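Local coordinates for DUF4595 domain-containing protein (Bacteroides vulgatus, PDB 3TZG), which is of unknown function but folds as a porin-like antiparallel beta barrel, at residues T8-V13 with Q166-L171; T14-E19 with R243-Y248; D104-N109 with Y128-L133; R135-M140 with Y157-N162. All blocks are in the same frame, centred on the assembly; numbering follows the deposited sequence.

How the contacts relate
Contacts 1 and 2 share strand 12-15 and touch each other beside strand 239-247, where the two ends of the chain meet to close the barrel. Contacts 3 and 4 lie in successive hairpins of the wall, their centres about 11 Å apart, and are joined by backbone bonds from Val129 to Lys137 and Glu138. Both are nested within the long loops that contacts 1 and 2 close. Contact 2 is a surface contact of ladder bonds and a charged pair, whereas the other three are partly buried. Contact 1 depends on an asparagine gripping a loop backbone, contact 3 on aliphatic and aromatic packing, and contact 4 on two tyrosines, one bonding through its hydroxyl.

Contact 1: T8-V13 with Q166-L171; sequences TYVTKV and QANLNL
Asn168 holds CG between its own backbone N and carbonyl carbon (chi1 70°), and Tyr9 sets its CG anti to the carbonyl carbon (chi1 -81°); together these turns stack the amide on one face of the phenol ring. The two planes are only 10° apart, and CB of Asn168 stands 3.9 Å from the centroid of the Tyr9 ring, close to the ring normal, as a CH-pi contact. The same side chain then reaches along the loop: Val10 N donates to Asn168 OD1 at 2.8 Å, coming from above the amide plane. Its own backbone answers, with Asn168 N giving a 2.8 Å bond to Thr8 O, an oxygen that also receives a CA-H contact from Ala167. Residues 8-11 lead into strand 12-15, whose pairing with strand 239-247 closes the barrel, and the junction is marked by a classic beta bulge in which Thr11 and Lys12 both face Ser247. Past the amide, Val10 CB meets Leu169 CD1 at 3.9 Å, the two side chains crossing at about a right angle. Tyr28 ties the far end of the amide in: its hydroxyl bonds to Asn168 ND2 and to Val10 O, while its ring meets Tyr9 edge-to-face. A water hydrogen-bonded to Thr8 OG1 donates weakly to Gln166 O at 3.2 Å, and Asn227 bonds to that same hydroxyl.

Contact 2: T14-E19 with R243-Y248; sequences TDLTGE and RIDLSY
Thr14 and Asp245 form an antiparallel hydrogen-bonded pair, with Thr14 N to Asp245 O at 2.8 Å and Asp245 N to Thr14 O at 3.0 Å, followed by the non-hydrogen-bonded pair of Asp15 and Ile244. Leu16 N also donates to Arg243 O at 3.2 Å. On the face that carries Thr14 and Asp245 these two side chains sit alongside each other, CB of Thr14 being 4.1 Å from CB of Asp245. Arg243, its CG anti to the backbone N (chi1 -179°) and its chain extended as far as NE, runs beside Leu16 in the same direction. This lays Leu16 CD1 over one face of the guanidinium, 3.5 Å from Arg243 NE. The same methyl lies 3.4 Å from OD2 of Asp245, the atom with which Arg243 NE forms a salt bridge through a weak hydrogen bond, so one methyl touches both partners of the ion pair. Replacing Arg243 with alanine would remove the extended arm, and would probably leave Leu16 CD1 without the surface it lies on and Asp245 OD2 without its salt-bridge partner. Arg230 supplies a second charge, a long and weak ion pair to Asp245 OD1. On the face of Asp15 and Ile244, the isoleucine is buried and packs on Val13. A short N-terminal strand laid antiparallel on the last strand, 239-247, is the seam by which a meandering beta barrel closes on itself.

Contact 3: D104-N109 with Y128-L133; sequences DTIFIN and YVFDQL
Ile106 and Phe130 meet at the apolar centre, where CD1 of the isoleucine lies 3.8 Å from CE1 of the ring. Next to them Ile108 CD1 approaches Tyr128 CE1 to 3.6 Å, the side chains crossing obliquely. Both isoleucines set CG1 anti to the carbonyl carbon (chi1 -51° in Ile106, -56° in Ile108), which carries each CD1 to its aromatic partner. Helix 181-188 packs on this same cluster through Tyr186 and Phe187, and Leu136 of the following strand touches both aromatic rings. A smaller alanine in place of Phe130 is likely to open a gap beside Ile106 CD1 and deprive Leu136 of a neighbour. The frame is a beta hairpin of strands 105-114 and 120-130, with the short segments 105-109 and 128-130 at 175° to one another. Its hydrogen-bonded pair here is Ile106 with Tyr128, joined by Ile106 N to Tyr128 O at 2.9 Å and Tyr128 N to Ile106 O at 2.8 Å. Farther out, Thr105 and Val129 lie side by side, their CG2 methyls 4.1 Å apart. A water links the two segments, 2.6 Å from Thr105 OG1 and accepting from Phe130 N at 3.0 Å. At the polar edge Asp104 brings its CB against that of Phe130, while its carboxylate forms a salt bridge with Arg195; Asp131 pairs with Arg135 and Lys137.

Contact 4: R135-M140 with Y157-N162; sequences RLKEVM and YNYDNN
Arg135 lies across one face of the Tyr159 ring, at the mouth of the beta hairpin of strands 136-145 and 150-158. Its CD makes a CH-pi contact 4.0 Å from the ring centroid, and the bend at chi3 (-63°) turns the guanidinium past the ring toward the backbone of Tyr159, with NH1 3.5 Å from Tyr159 CB. NE is held in a salt bridge to Asp131, and NH1 donates to a water that in turn donates to Tyr159 O. Leu136 O accepts from Tyr159 OH at 2.6 Å, a bond that ties the hydroxyl end of the ring to the strand, with the carbonyl oxygen near the ring plane; Leu136 CD2 packs on Tyr157. Where the partner strand ends, Asn158 OD1 accepts from Asp160 N in an Asx turn. Lys137 and Glu138 form a classic beta bulge opposite Val129. Toward the other neighbouring strand, Lys137 O accepts from Tyr157 N at 2.8 Å, and the lysine chain slides past Tyr159, its CE 3.9 Å from Tyr159 CD2, before NZ reaches Asp131. Farther along, Val139 CG2 touches the edge of the Tyr157 ring, 3.7 Å from CE2 of Tyr157, whose OH is bonded to Asp177 N.

Contact 1: T8-V13 with Q166-L171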
loop_
_atom_site.group_PDB
_atom_site.type_symbol
_atom_site.label_atom_id
_atom_site.label_comp_id
_atom_site.label_asym_id
_atom_site.label_seq_id
_atom_site.Cartn_x
_atom_site.Cartn_y
_atom_site.Cartn_z
ATOM N N THR A 8 -7.297 5.284 18.069
ATOM C CA THR A 8 -8.544 5.810 17.479
ATOM C C THR A 8 -8.852 5.164 16.129
ATOM O O THR A 8 -7.932 4.916 15.353
ATOM C CB THR A 8 -8.461 7.325 17.314
ATOM O OG1 THR A 8 -7.507 7.857 18.230
ATOM C CG2 THR A 8 -9.826 8.005 17.468
ATOM N N TYR A 9 -10.157 4.960 15.830
ATOM C CA TYR A 9 -10.625 4.270 14.621
ATOM C C TYR A 9 -11.025 5.218 13.479
ATOM O O TYR A 9 -11.751 6.187 13.671
ATOM C CB TYR A 9 -11.812 3.358 14.964
ATOM C CG TYR A 9 -11.378 2.030 15.550
ATOM C CD1 TYR A 9 -10.643 1.972 16.730
ATOM C CD2 TYR A 9 -11.740 0.830 14.951
ATOM C CE1 TYR A 9 -10.223 0.755 17.263
ATOM C CE2 TYR A 9 -11.347 -0.396 15.489
ATOM C CZ TYR A 9 -10.587 -0.428 16.648
ATOM O OH TYR A 9 -10.185 -1.629 17.197
ATOM N N VAL A 10 -10.541 4.905 12.282
ATOM C CA VAL A 10 -10.830 5.661 11.064
ATOM C C VAL A 10 -12.182 5.188 10.569
ATOM O O VAL A 10 -12.352 4.002 10.276
ATOM C CB VAL A 10 -9.714 5.535 9.969
ATOM C CG1 VAL A 10 -10.030 6.384 8.735
ATOM C CG2 VAL A 10 -8.351 5.908 10.528
ATOM N N THR A 11 -13.131 6.113 10.455
ATOM C CA THR A 11 -14.497 5.784 10.047
ATOM C C THR A 11 -14.822 6.236 8.614
ATOM O O THR A 11 -15.790 5.743 8.028
ATOM C CB THR A 11 -15.481 6.433 11.019
ATOM O OG1 THR A 11 -15.333 7.858 10.974
ATOM C CG2 THR A 11 -15.297 5.933 12.446
ATOM N N LYS A 12 -14.038 7.172 8.058
ATOM C CA LYS A 12 -14.292 7.713 6.722
ATOM C C LYS A 12 -12.984 8.173 6.116
ATOM O O LYS A 12 -12.221 8.879 6.778
ATOM C CB LYS A 12 -15.320 8.877 6.820
ATOM C CG LYS A 12 -15.764 9.498 5.508
ATOM C CD LYS A 12 -17.078 10.226 5.680
ATOM C CE LYS A 12 -17.009 11.711 5.407
ATOM N NZ LYS A 12 -18.358 12.337 5.469
ATOM N N VAL A 13 -12.725 7.743 4.874
ATOM C CA VAL A 13 -11.552 8.087 4.055
ATOM C C VAL A 13 -12.089 8.777 2.797
ATOM O O VAL A 13 -13.152 8.407 2.304
ATOM C CB VAL A 13 -10.664 6.851 3.758
ATOM C CG1 VAL A 13 -9.506 7.190 2.828
ATOM C CG2 VAL A 13 -10.128 6.249 5.046
ATOM N N GLN A 166 -1.365 8.140 16.071
ATOM C CA GLN A 166 -2.017 7.017 16.721
ATOM C C GLN A 166 -3.346 6.804 16.022
ATOM O O GLN A 166 -4.173 7.713 16.006
ATOM C CB GLN A 166 -2.175 7.257 18.217
ATOM C CG GLN A 166 -2.142 5.978 19.070
ATOM C CD GLN A 166 -0.741 5.465 19.338
ATOM O OE1 GLN A 166 -0.366 4.367 18.910
ATOM N NE2 GLN A 166 0.061 6.237 20.074
ATOM N N ALA A 167 -3.487 5.667 15.317
ATOM C CA ALA A 167 -4.692 5.273 14.592
ATOM C C ALA A 167 -4.757 3.758 14.520
ATOM O O ALA A 167 -3.747 3.085 14.755
ATOM C CB ALA A 167 -4.704 5.892 13.207
ATOM N N ASN A 168 -5.942 3.217 14.227
ATOM C CA ASN A 168 -6.165 1.770 14.116
ATOM C C ASN A 168 -5.519 1.211 12.820
ATOM O O ASN A 168 -5.058 0.075 12.815
ATOM C CB ASN A 168 -7.658 1.462 14.151
ATOM C CG ASN A 168 -8.426 1.895 12.925
ATOM O OD1 ASN A 168 -8.466 3.065 12.554
ATOM N ND2 ASN A 168 -9.036 0.947 12.253
ATOM N N LEU A 169 -5.480 2.016 11.738
ATOM C CA LEU A 169 -4.904 1.633 10.455
ATOM C C LEU A 169 -3.460 2.052 10.365
ATOM O O LEU A 169 -3.029 2.950 11.094
ATOM C CB LEU A 169 -5.687 2.263 9.280
ATOM C CG LEU A 169 -7.201 2.052 9.173
ATOM C CD1 LEU A 169 -7.743 2.835 8.026
ATOM C CD2 LEU A 169 -7.571 0.572 9.045
ATOM N N ASN A 170 -2.701 1.408 9.450
ATOM C CA ASN A 170 -1.315 1.773 9.196
ATOM C C ASN A 170 -1.360 2.789 8.081
ATOM O O ASN A 170 -1.327 2.433 6.894
ATOM C CB ASN A 170 -0.437 0.557 8.892
ATOM C CG ASN A 170 1.006 0.904 8.648
ATOM O OD1 ASN A 170 1.499 1.972 9.036
ATOM N ND2 ASN A 170 1.732 -0.005 8.029
ATOM N N LEU A 171 -1.449 4.070 8.476
ATOM C CA LEU A 171 -1.630 5.209 7.569
ATOM C C LEU A 171 -0.428 5.445 6.618
ATOM O O LEU A 171 -0.633 6.147 5.622
ATOM C CB LEU A 171 -1.954 6.491 8.355
ATOM C CG LEU A 171 -3.293 6.371 9.135
ATOM C CD1 LEU A 171 -3.603 7.605 9.891
ATOM C CD2 LEU A 171 -4.462 5.975 8.218
HETATM O O HOH W 1 -5.180 7.919 19.010
#

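Contact 2: T14-E19 with R243-Y248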
loop_
_atom_site.group_PDB
_atom_site.type_symbol
_atom_site.label_atom_id
_atom_site.label_comp_id
_atom_site.label_asym_id
_atom_site.label_seq_id
_atom_site.Cartn_x
_atom_site.Cartn_y
_atom_site.Cartn_z
ATOM N N THR A 14 -11.418 9.827 2.339
ATOM C CA THR A 14 -11.881 10.618 1.194
ATOM C C THR A 14 -10.706 10.897 0.275
ATOM O O THR A 14 -9.829 11.700 0.596
ATOM C CB THR A 14 -12.554 11.927 1.679
ATOM O OG1 THR A 14 -13.516 11.644 2.698
ATOM C CG2 THR A 14 -13.187 12.708 0.558
ATOM N N ASP A 15 -10.704 10.226 -0.867
ATOM C CA ASP A 15 -9.680 10.369 -1.892
ATOM C C ASP A 15 -10.047 11.501 -2.831
ATOM O O ASP A 15 -11.167 11.539 -3.346
ATOM C CB ASP A 15 -9.504 9.052 -2.669
ATOM C CG ASP A 15 -8.463 9.086 -3.771
ATOM O OD1 ASP A 15 -7.547 9.951 -3.710
ATOM O OD2 ASP A 15 -8.542 8.230 -4.681
ATOM N N LEU A 16 -9.100 12.408 -3.072
ATOM C CA LEU A 16 -9.346 13.515 -3.976
ATOM C C LEU A 16 -8.465 13.300 -5.233
ATOM O O LEU A 16 -7.290 13.679 -5.291
ATOM C CB LEU A 16 -9.140 14.847 -3.269
ATOM C CG LEU A 16 -10.229 15.081 -2.167
ATOM C CD1 LEU A 16 -9.801 16.064 -1.117
ATOM C CD2 LEU A 16 -11.583 15.476 -2.765
ATOM N N THR A 17 -9.069 12.549 -6.191
ATOM C CA THR A 17 -8.542 12.116 -7.485
ATOM C C THR A 17 -9.168 12.975 -8.609
ATOM O O THR A 17 -10.256 12.671 -9.128
ATOM C CB THR A 17 -8.820 10.606 -7.682
ATOM N N GLY A 18 -8.463 14.050 -8.958
ATOM C CA GLY A 18 -8.890 14.978 -10.003
ATOM C C GLY A 18 -9.854 16.039 -9.515
ATOM O O GLY A 18 -9.686 16.575 -8.414
ATOM N N GLU A 19 -10.863 16.365 -10.349
ATOM C CA GLU A 19 -11.880 17.379 -10.036
ATOM C C GLU A 19 -12.988 16.797 -9.140
ATOM O O GLU A 19 -13.612 17.548 -8.386
ATOM C CB GLU A 19 -12.490 17.958 -11.325
ATOM N N ARG A 243 -4.085 13.918 -2.110
ATOM C CA ARG A 243 -4.701 14.418 -0.890
ATOM C C ARG A 243 -5.729 13.385 -0.390
ATOM O O ARG A 243 -6.688 13.069 -1.091
ATOM C CB ARG A 243 -5.330 15.801 -1.111
ATOM C CG ARG A 243 -5.966 16.400 0.126
ATOM C CD ARG A 243 -6.662 17.660 -0.281
ATOM N NE ARG A 243 -7.638 18.124 0.685
ATOM C CZ ARG A 243 -8.210 19.315 0.627
ATOM N NH1 ARG A 243 -7.859 20.184 -0.314
ATOM N NH2 ARG A 243 -9.087 19.677 1.553
ATOM N N ILE A 244 -5.502 12.864 0.813
ATOM C CA ILE A 244 -6.404 11.931 1.477
ATOM C C ILE A 244 -6.913 12.595 2.735
ATOM O O ILE A 244 -6.118 13.055 3.548
ATOM C CB ILE A 244 -5.730 10.559 1.761
ATOM C CG1 ILE A 244 -5.482 9.793 0.435
ATOM C CG2 ILE A 244 -6.551 9.700 2.733
ATOM C CD1 ILE A 244 -4.039 9.786 0.034
ATOM N N ASP A 245 -8.231 12.695 2.868
ATOM C CA ASP A 245 -8.861 13.271 4.059
ATOM C C ASP A 245 -9.424 12.125 4.903
ATOM O O ASP A 245 -9.987 11.187 4.341
ATOM C CB ASP A 245 -9.935 14.303 3.672
ATOM C CG ASP A 245 -9.397 15.650 3.188
ATOM O OD1 ASP A 245 -8.449 16.166 3.804
ATOM O OD2 ASP A 245 -10.018 16.248 2.287
ATOM N N LEU A 246 -9.198 12.142 6.222
ATOM C CA LEU A 246 -9.645 11.056 7.099
ATOM C C LEU A 246 -10.481 11.561 8.269
ATOM O O LEU A 246 -10.211 12.636 8.837
ATOM C CB LEU A 246 -8.449 10.259 7.658
ATOM C CG LEU A 246 -7.505 9.609 6.655
ATOM C CD1 LEU A 246 -6.276 10.459 6.458
ATOM C CD2 LEU A 246 -7.056 8.291 7.152
ATOM N N SER A 247 -11.492 10.765 8.652
ATOM C CA SER A 247 -12.384 11.080 9.769
ATOM C C SER A 247 -12.328 9.967 10.792
ATOM O O SER A 247 -12.186 8.794 10.431
ATOM C CB SER A 247 -13.809 11.296 9.276
ATOM O OG SER A 247 -14.696 11.553 10.350
ATOM N N TYR A 248 -12.457 10.337 12.070
ATOM C CA TYR A 248 -12.418 9.408 13.200
ATOM C C TYR A 248 -13.734 9.470 13.996
ATOM O O TYR A 248 -13.840 8.835 15.048
ATOM C CB TYR A 248 -11.210 9.733 14.095
ATOM C CG TYR A 248 -9.877 9.644 13.382
ATOM C CD1 TYR A 248 -9.401 10.704 12.615
ATOM C CD2 TYR A 248 -9.082 8.501 13.484
ATOM C CE1 TYR A 248 -8.199 10.609 11.920
ATOM C CE2 TYR A 248 -7.861 8.409 12.819
ATOM C CZ TYR A 248 -7.427 9.466 12.041
ATOM O OH TYR A 248 -6.218 9.394 11.419
#

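Contact 3: D104-N109 with Y128-L133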
loop_
_atom_site.group_PDB
_atom_site.type_symbol
_atom_site.label_atom_id
_atom_site.label_comp_id
_atom_site.label_asym_id
_atom_site.label_seq_id
_atom_site.Cartn_x
_atom_site.Cartn_y
_atom_site.Cartn_z
ATOM N N ASP A 104 13.787 -7.682 10.205
ATOM C CA ASP A 104 12.645 -6.784 10.015
ATOM C C ASP A 104 12.273 -6.727 8.506
ATOM O O ASP A 104 11.078 -6.652 8.201
ATOM C CB ASP A 104 12.937 -5.374 10.582
ATOM C CG ASP A 104 12.316 -5.066 11.938
ATOM O OD1 ASP A 104 11.285 -5.700 12.281
ATOM O OD2 ASP A 104 12.800 -4.115 12.616
ATOM N N THR A 105 13.318 -6.787 7.581
ATOM C CA THR A 105 13.264 -6.748 6.102
ATOM C C THR A 105 12.187 -7.667 5.524
ATOM O O THR A 105 12.055 -8.813 5.966
ATOM C CB THR A 105 14.611 -7.136 5.519
ATOM O OG1 THR A 105 15.627 -6.431 6.244
ATOM C CG2 THR A 105 14.712 -6.876 4.007
ATOM N N ILE A 106 11.397 -7.129 4.549
ATOM C CA ILE A 106 10.281 -7.813 3.885
ATOM C C ILE A 106 10.548 -7.899 2.411
ATOM O O ILE A 106 10.778 -6.890 1.747
ATOM C CB ILE A 106 8.912 -7.125 4.138
ATOM C CG1 ILE A 106 8.650 -6.866 5.633
ATOM C CG2 ILE A 106 7.755 -7.906 3.510
ATOM C CD1 ILE A 106 7.480 -5.955 5.908
ATOM N N PHE A 107 10.471 -9.124 1.886
ATOM C CA PHE A 107 10.595 -9.444 0.464
ATOM C C PHE A 107 9.221 -9.727 -0.062
ATOM O O PHE A 107 8.513 -10.564 0.512
ATOM C CB PHE A 107 11.542 -10.648 0.243
ATOM C CG PHE A 107 12.958 -10.400 0.696
ATOM C CD1 PHE A 107 13.331 -10.621 2.016
ATOM C CD2 PHE A 107 13.907 -9.876 -0.181
ATOM C CE1 PHE A 107 14.634 -10.348 2.441
ATOM C CE2 PHE A 107 15.196 -9.577 0.253
ATOM C CZ PHE A 107 15.555 -9.824 1.558
ATOM N N ILE A 108 8.802 -8.985 -1.099
ATOM C CA ILE A 108 7.512 -9.213 -1.752
ATOM C C ILE A 108 7.809 -9.593 -3.201
ATOM O O ILE A 108 8.468 -8.845 -3.924
ATOM C CB ILE A 108 6.546 -7.991 -1.613
ATOM C CG1 ILE A 108 6.338 -7.615 -0.119
ATOM C CG2 ILE A 108 5.215 -8.283 -2.298
ATOM C CD1 ILE A 108 5.475 -6.456 0.171
ATOM N N ASN A 109 7.379 -10.770 -3.613
ATOM C CA ASN A 109 7.605 -11.218 -4.995
ATOM C C ASN A 109 6.280 -11.598 -5.610
ATOM O O ASN A 109 5.572 -12.449 -5.051
ATOM C CB ASN A 109 8.599 -12.372 -5.064
ATOM C CG ASN A 109 9.928 -12.042 -4.417
ATOM O OD1 ASN A 109 10.804 -11.436 -5.028
ATOM N ND2 ASN A 109 10.089 -12.396 -3.143
ATOM N N TYR A 128 11.714 -4.287 1.321
ATOM C CA TYR A 128 11.385 -3.237 2.292
ATOM C C TYR A 128 12.366 -3.354 3.426
ATOM O O TYR A 128 12.400 -4.396 4.073
ATOM C CB TYR A 128 9.924 -3.361 2.759
ATOM C CG TYR A 128 8.927 -3.112 1.648
ATOM C CD1 TYR A 128 8.713 -4.060 0.648
ATOM C CD2 TYR A 128 8.193 -1.929 1.594
ATOM C CE1 TYR A 128 7.862 -3.799 -0.422
ATOM C CE2 TYR A 128 7.330 -1.661 0.533
ATOM C CZ TYR A 128 7.169 -2.601 -0.471
ATOM O OH TYR A 128 6.290 -2.368 -1.490
ATOM N N VAL A 129 13.223 -2.324 3.606
ATOM C CA VAL A 129 14.287 -2.285 4.622
ATOM C C VAL A 129 13.923 -1.243 5.693
ATOM O O VAL A 129 13.557 -0.117 5.362
ATOM C CB VAL A 129 15.640 -1.994 3.935
ATOM C CG1 VAL A 129 16.748 -1.752 4.953
ATOM C CG2 VAL A 129 16.015 -3.139 3.000
ATOM N N PHE A 130 13.990 -1.652 6.970
ATOM C CA PHE A 130 13.603 -0.853 8.150
ATOM C C PHE A 130 14.788 -0.557 9.028
ATOM O O PHE A 130 15.707 -1.381 9.099
ATOM C CB PHE A 130 12.545 -1.619 8.989
ATOM C CG PHE A 130 11.291 -1.985 8.233
ATOM C CD1 PHE A 130 11.274 -3.070 7.361
ATOM C CD2 PHE A 130 10.144 -1.216 8.353
ATOM C CE1 PHE A 130 10.141 -3.349 6.594
ATOM C CE2 PHE A 130 9.003 -1.510 7.603
ATOM C CZ PHE A 130 9.001 -2.578 6.745
ATOM N N ASP A 131 14.761 0.561 9.742
ATOM C CA ASP A 131 15.838 0.914 10.658
ATOM C C ASP A 131 15.617 0.257 12.062
ATOM O O ASP A 131 14.682 -0.533 12.242
ATOM C CB ASP A 131 15.963 2.451 10.776
ATOM C CG ASP A 131 14.761 3.195 11.330
ATOM O OD1 ASP A 131 13.907 2.547 11.985
ATOM O OD2 ASP A 131 14.700 4.435 11.153
ATOM N N GLN A 132 16.480 0.600 13.041
ATOM C CA GLN A 132 16.421 0.083 14.410
ATOM C C GLN A 132 15.047 0.358 15.060
ATOM O O GLN A 132 14.525 -0.517 15.740
ATOM C CB GLN A 132 17.530 0.716 15.258
ATOM C CG GLN A 132 18.936 0.434 14.751
ATOM C CD GLN A 132 19.705 -0.338 15.768
ATOM O OE1 GLN A 132 19.992 0.151 16.874
ATOM N NE2 GLN A 132 20.066 -1.562 15.426
ATOM N N LEU A 133 14.452 1.547 14.816
ATOM C CA LEU A 133 13.173 1.952 15.402
ATOM C C LEU A 133 11.950 1.354 14.665
ATOM O O LEU A 133 10.817 1.650 15.046
ATOM C CB LEU A 133 13.054 3.478 15.422
ATOM C CG LEU A 133 13.593 4.167 16.674
ATOM C CD1 LEU A 133 15.125 4.220 16.678
ATOM C CD2 LEU A 133 13.087 5.586 16.751
HETATM O O HOH W 2 14.961 -4.411 7.726
#

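Contact 4: R135-M140 with Y157-N162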
loop_
_atom_site.group_PDB
_atom_site.type_symbol
_atom_site.label_atom_id
_atom_site.label_comp_id
_atom_site.label_asym_id
_atom_site.label_seq_id
_atom_site.Cartn_x
_atom_site.Cartn_y
_atom_site.Cartn_z
ATOM N N ARG A 135 11.109 1.889 11.538
ATOM C CA ARG A 135 10.683 2.810 10.482
ATOM C C ARG A 135 11.133 2.329 9.124
ATOM O O ARG A 135 12.276 1.908 8.994
ATOM C CB ARG A 135 11.234 4.225 10.738
ATOM C CG ARG A 135 10.628 4.869 11.973
ATOM C CD ARG A 135 11.228 6.215 12.249
ATOM N NE ARG A 135 12.656 6.132 12.543
ATOM C CZ ARG A 135 13.381 7.142 13.001
ATOM N NH1 ARG A 135 12.812 8.312 13.266
ATOM N NH2 ARG A 135 14.674 6.985 13.233
ATOM N N LEU A 136 10.247 2.404 8.102
ATOM C CA LEU A 136 10.599 1.998 6.728
ATOM C C LEU A 136 11.556 3.040 6.129
ATOM O O LEU A 136 11.161 4.196 5.947
ATOM C CB LEU A 136 9.331 1.827 5.875
ATOM C CG LEU A 136 9.540 1.490 4.412
ATOM C CD1 LEU A 136 10.249 0.160 4.262
ATOM C CD2 LEU A 136 8.242 1.479 3.686
ATOM N N LYS A 137 12.818 2.651 5.880
ATOM C CA LYS A 137 13.842 3.588 5.421
ATOM C C LYS A 137 14.029 3.562 3.926
ATOM O O LYS A 137 14.238 4.627 3.330
ATOM C CB LYS A 137 15.184 3.330 6.108
ATOM C CG LYS A 137 15.282 4.115 7.444
ATOM C CD LYS A 137 15.469 5.671 7.265
ATOM C CE LYS A 137 15.478 6.475 8.535
ATOM N NZ LYS A 137 16.561 6.069 9.490
ATOM N N GLU A 138 13.946 2.370 3.314
ATOM C CA GLU A 138 14.152 2.199 1.867
ATOM C C GLU A 138 13.315 1.100 1.296
ATOM O O GLU A 138 13.056 0.091 1.963
ATOM C CB GLU A 138 15.611 1.879 1.543
ATOM C CG GLU A 138 16.627 2.919 1.920
ATOM C CD GLU A 138 18.053 2.437 1.773
ATOM O OE1 GLU A 138 18.284 1.387 1.132
ATOM O OE2 GLU A 138 18.952 3.155 2.262
ATOM N N VAL A 139 12.915 1.286 0.046
ATOM C CA VAL A 139 12.154 0.312 -0.735
ATOM C C VAL A 139 12.835 0.158 -2.086
ATOM O O VAL A 139 13.068 1.145 -2.775
ATOM C CB VAL A 139 10.648 0.645 -0.906
ATOM C CG1 VAL A 139 9.914 -0.504 -1.623
ATOM C CG2 VAL A 139 9.984 1.000 0.427
HETATM N N MSE A 140 13.180 -1.063 -2.444
HETATM C CA MSE A 140 13.798 -1.388 -3.726
HETATM C C MSE A 140 12.861 -2.277 -4.504
HETATM O O MSE A 140 12.392 -3.292 -3.969
HETATM C CB MSE A 140 15.160 -2.044 -3.545
HETATM C CG MSE A 140 16.197 -1.090 -3.037
HETATM SE SE MSE A 140 16.950 -1.648 -1.341
HETATM C CE MSE A 140 15.435 -1.541 -0.170
ATOM N N TYR A 157 13.180 7.151 2.577
ATOM C CA TYR A 157 12.239 7.879 3.451
ATOM C C TYR A 157 12.947 8.580 4.580
ATOM O O TYR A 157 13.771 7.981 5.274
ATOM C CB TYR A 157 11.175 6.926 4.049
ATOM C CG TYR A 157 10.294 6.294 3.003
ATOM C CD1 TYR A 157 9.194 6.973 2.491
ATOM C CD2 TYR A 157 10.615 5.064 2.451
ATOM C CE1 TYR A 157 8.421 6.431 1.468
ATOM C CE2 TYR A 157 9.849 4.508 1.429
ATOM C CZ TYR A 157 8.740 5.185 0.951
ATOM O OH TYR A 157 7.974 4.629 -0.048
ATOM N N ASN A 158 12.564 9.829 4.814
ATOM C CA ASN A 158 13.132 10.655 5.880
ATOM C C ASN A 158 12.071 10.901 6.989
ATOM O O ASN A 158 10.925 11.206 6.671
ATOM C CB ASN A 158 13.646 11.967 5.304
ATOM C CG ASN A 158 14.300 12.830 6.336
ATOM O OD1 ASN A 158 13.636 13.573 7.079
ATOM N ND2 ASN A 158 15.614 12.719 6.436
ATOM N N TYR A 159 12.491 10.793 8.278
ATOM C CA TYR A 159 11.672 10.946 9.491
ATOM C C TYR A 159 12.266 11.993 10.473
ATOM O O TYR A 159 12.007 11.923 11.686
ATOM C CB TYR A 159 11.567 9.587 10.202
ATOM C CG TYR A 159 10.931 8.509 9.358
ATOM C CD1 TYR A 159 9.548 8.324 9.353
ATOM C CD2 TYR A 159 11.709 7.642 8.597
ATOM C CE1 TYR A 159 8.952 7.331 8.572
ATOM C CE2 TYR A 159 11.124 6.657 7.801
ATOM C CZ TYR A 159 9.747 6.509 7.790
ATOM O OH TYR A 159 9.192 5.524 7.034
ATOM N N ASP A 160 13.072 12.957 9.966
ATOM C CA ASP A 160 13.763 13.930 10.821
ATOM C C ASP A 160 12.788 14.848 11.546
ATOM O O ASP A 160 13.111 15.300 12.638
ATOM C CB ASP A 160 14.769 14.768 10.014
ATOM C CG ASP A 160 15.910 13.949 9.418
ATOM O OD1 ASP A 160 16.165 12.817 9.920
ATOM O OD2 ASP A 160 16.548 14.433 8.450
ATOM N N ASN A 161 11.600 15.096 10.978
ATOM C CA ASN A 161 10.584 15.960 11.593
ATOM C C ASN A 161 9.873 15.229 12.748
ATOM O O ASN A 161 9.196 15.879 13.536
ATOM C CB ASN A 161 9.559 16.459 10.553
ATOM C CG ASN A 161 10.078 17.456 9.527
ATOM O OD1 ASN A 161 11.227 17.912 9.587
ATOM N ND2 ASN A 161 9.214 17.847 8.569
ATOM N N ASN A 162 10.063 13.893 12.859
ATOM C CA ASN A 162 9.511 12.990 13.882
ATOM C C ASN A 162 7.997 13.179 14.039
ATOM O O ASN A 162 7.492 13.512 15.115
ATOM C CB ASN A 162 10.214 13.148 15.243
ATOM C CG ASN A 162 11.475 12.326 15.367
ATOM O OD1 ASN A 162 12.456 12.494 14.620
ATOM N ND2 ASN A 162 11.471 11.411 16.326
HETATM O O HOH W 3 14.639 10.954 13.132
#